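Local coordinates for hypothetical protein VC0802 (Vibrio cholerae, PDB 1ZVP) that is of unknown function but carries two ACT domains, consistent with a ligand-binding regulatory role, and possibly has a part in transport, at residues K94-I100 against A123-E129. Numbering follows the deposited sequence.
Sequences KLAEHGI and ALQALGE
The imidazole ring of H98 meets A126 and E129, both at a slant to its plane. CB of A126 lies 3.4 Å from ND1 of H98. The side chains of H98 and E129 come toward each other from opposite directions, with OE2 of E129 3.2 Å from CE1 of H98. Ring and carboxylate planes stand 58° apart, and the two groups form no hydrogen bond. At the ring edge, in plane, sits O of K94. It accepts a nearly straight hydrogen bond from ND1 of H98, at 3.1 Å, which holds the ring in its rotation. H98 thus closes back over its own helix end and packs on A126 at the same time.

The aliphatic chain of K94 runs past O of A126 and bends at its last torsion (chi4 -81°). This turn brings NZ of K94 to O of E129, at 2.7 Å, with the donor tilted 25° from the carbonyl plane. A water links the ammonium to the carboxylate; NZ of K94 and OE1 of E129 are 4.6 Å apart, too far for a salt bridge. Q13 O adds a weak bond to NZ.

An apolar layer faces the sheet. CD1 of L95 packs 3.6 Å from CG of L127 and also touches A123 and A126. CD1 of I100 rests against A123. Strand 111-116 continues this layer: I113 touches L95 and L127, V115 touches I100 and A123.

L95 O takes bonds from H98 N and I100 N on opposite faces of its plane. I100 N to L95 O and G99 N to A96 O, with G99 as C-prime at positive phi, make the Schellman motif ending helix 87-96. The contact pairs that helix with helix 120-127 on one sheet, the two-helix layer of an ACT-type alpha/beta fold.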
loop_
_atom_site.group_PDB
_atom_site.type_symbol
_atom_site.label_atom_id
_atom_site.label_comp_id
_atom_site.label_asym_id
_atom_site.label_seq_id
_atom_site.Cartn_x
_atom_site.Cartn_y
_atom_site.Cartn_z
ATOM N N LYS D 94 1.372 -11.138 10.005
ATOM C CA LYS D 94 0.484 -11.228 11.159
ATOM C C LYS D 94 -0.977 -11.360 10.730
ATOM O O LYS D 94 -1.749 -12.107 11.341
ATOM C CB LYS D 94 0.611 -9.992 12.032
ATOM C CG LYS D 94 1.878 -9.887 12.804
ATOM C CD LYS D 94 1.969 -8.494 13.384
ATOM C CE LYS D 94 2.978 -8.437 14.478
ATOM N NZ LYS D 94 2.438 -8.935 15.764
ATOM N N LEU D 95 -1.345 -10.605 9.697
ATOM C CA LEU D 95 -2.679 -10.651 9.116
ATOM C C LEU D 95 -2.957 -11.969 8.381
ATOM O O LEU D 95 -4.017 -12.557 8.564
ATOM C CB LEU D 95 -2.877 -9.460 8.175
ATOM C CG LEU D 95 -3.673 -8.201 8.510
ATOM C CD1 LEU D 95 -4.055 -8.104 9.960
ATOM C CD2 LEU D 95 -2.896 -6.983 8.081
ATOM N N ALA D 96 -2.017 -12.421 7.549
ATOM C CA ALA D 96 -2.169 -13.668 6.806
ATOM C C ALA D 96 -2.313 -14.879 7.719
ATOM O O ALA D 96 -3.063 -15.796 7.411
ATOM C CB ALA D 96 -1.010 -13.866 5.833
ATOM N N GLU D 97 -1.602 -14.878 8.843
ATOM C CA GLU D 97 -1.704 -15.951 9.827
ATOM C C GLU D 97 -3.108 -16.154 10.376
ATOM O O GLU D 97 -3.420 -17.221 10.908
ATOM C CB GLU D 97 -0.773 -15.687 11.004
ATOM C CG GLU D 97 0.636 -16.138 10.785
ATOM C CD GLU D 97 1.502 -15.874 11.996
ATOM O OE1 GLU D 97 1.519 -16.721 12.922
ATOM O OE2 GLU D 97 2.174 -14.816 12.017
ATOM N N HIS D 98 -3.940 -15.121 10.282
ATOM C CA HIS D 98 -5.332 -15.204 10.720
ATOM C C HIS D 98 -6.342 -15.209 9.577
ATOM O O HIS D 98 -7.544 -15.067 9.803
ATOM C CB HIS D 98 -5.629 -14.099 11.719
ATOM C CG HIS D 98 -4.877 -14.260 12.994
ATOM N ND1 HIS D 98 -3.608 -13.755 13.175
ATOM C CD2 HIS D 98 -5.186 -14.921 14.130
ATOM C CE1 HIS D 98 -3.181 -14.070 14.382
ATOM N NE2 HIS D 98 -4.119 -14.777 14.982
ATOM N N GLY D 99 -5.840 -15.401 8.359
ATOM C CA GLY D 99 -6.668 -15.506 7.175
ATOM C C GLY D 99 -7.290 -14.198 6.752
ATOM O O GLY D 99 -8.390 -14.188 6.208
ATOM N N ILE D 100 -6.575 -13.100 6.998
ATOM C CA ILE D 100 -7.041 -11.748 6.681
ATOM C C ILE D 100 -6.248 -11.128 5.524
ATOM O O ILE D 100 -5.024 -10.974 5.596
ATOM C CB ILE D 100 -6.987 -10.826 7.926
ATOM C CG1 ILE D 100 -7.837 -11.410 9.051
ATOM C CG2 ILE D 100 -7.447 -9.413 7.570
ATOM C CD1 ILE D 100 -7.478 -10.938 10.419
ATOM N N ALA D 123 -8.421 -8.233 12.864
ATOM C CA ALA D 123 -7.221 -7.596 12.341
ATOM C C ALA D 123 -6.475 -6.813 13.420
ATOM O O ALA D 123 -5.259 -6.895 13.506
ATOM C CB ALA D 123 -7.563 -6.714 11.151
ATOM N N LEU D 124 -7.212 -6.060 14.239
ATOM C CA LEU D 124 -6.673 -5.436 15.451
ATOM C C LEU D 124 -5.954 -6.418 16.361
ATOM O O LEU D 124 -4.846 -6.145 16.822
ATOM C CB LEU D 124 -7.780 -4.756 16.254
ATOM C CG LEU D 124 -8.305 -3.417 15.754
ATOM C CD1 LEU D 124 -9.342 -2.881 16.738
ATOM C CD2 LEU D 124 -7.165 -2.412 15.535
ATOM N N GLN D 125 -6.602 -7.547 16.629
ATOM C CA GLN D 125 -6.032 -8.617 17.438
ATOM C C GLN D 125 -4.737 -9.175 16.849
ATOM O O GLN D 125 -3.734 -9.252 17.549
ATOM C CB GLN D 125 -7.053 -9.740 17.629
ATOM C CG GLN D 125 -8.134 -9.443 18.663
ATOM C CD GLN D 125 -9.402 -10.303 18.469
ATOM O OE1 GLN D 125 -10.527 -9.838 18.717
ATOM N NE2 GLN D 125 -9.222 -11.556 18.014
ATOM N N ALA D 126 -4.767 -9.569 15.577
ATOM C CA ALA D 126 -3.580 -10.035 14.869
ATOM C C ALA D 126 -2.439 -9.009 14.916
ATOM O O ALA D 126 -1.311 -9.341 15.281
ATOM C CB ALA D 126 -3.926 -10.387 13.444
ATOM N N LEU D 127 -2.748 -7.760 14.583
ATOM C CA LEU D 127 -1.746 -6.702 14.475
ATOM C C LEU D 127 -1.166 -6.259 15.808
ATOM O O LEU D 127 -0.049 -5.754 15.857
ATOM C CB LEU D 127 -2.324 -5.493 13.737
ATOM C CG LEU D 127 -2.579 -5.694 12.246
ATOM C CD1 LEU D 127 -3.414 -4.554 11.662
ATOM C CD2 LEU D 127 -1.268 -5.866 11.504
ATOM N N GLY D 128 -1.929 -6.451 16.879
ATOM C CA GLY D 128 -1.530 -6.006 18.213
ATOM C C GLY D 128 -0.769 -7.029 19.033
ATOM O O GLY D 128 -0.461 -6.776 20.199
ATOM N N GLU D 129 -0.467 -8.181 18.430
ATOM C CA GLU D 129 0.247 -9.273 19.112
ATOM C C GLU D 129 1.723 -8.941 19.348
ATOM O O GLU D 129 2.416 -8.479 18.429
ATOM C CB GLU D 129 0.174 -10.567 18.296
ATOM C CG GLU D 129 -1.142 -11.308 18.351
ATOM C CD GLU D 129 -1.259 -12.379 17.264
ATOM O OE1 GLU D 129 -0.376 -12.462 16.364
ATOM O OE2 GLU D 129 -2.257 -13.137 17.304
HETATM O O HOH W 1 2.077 -11.480 15.746
#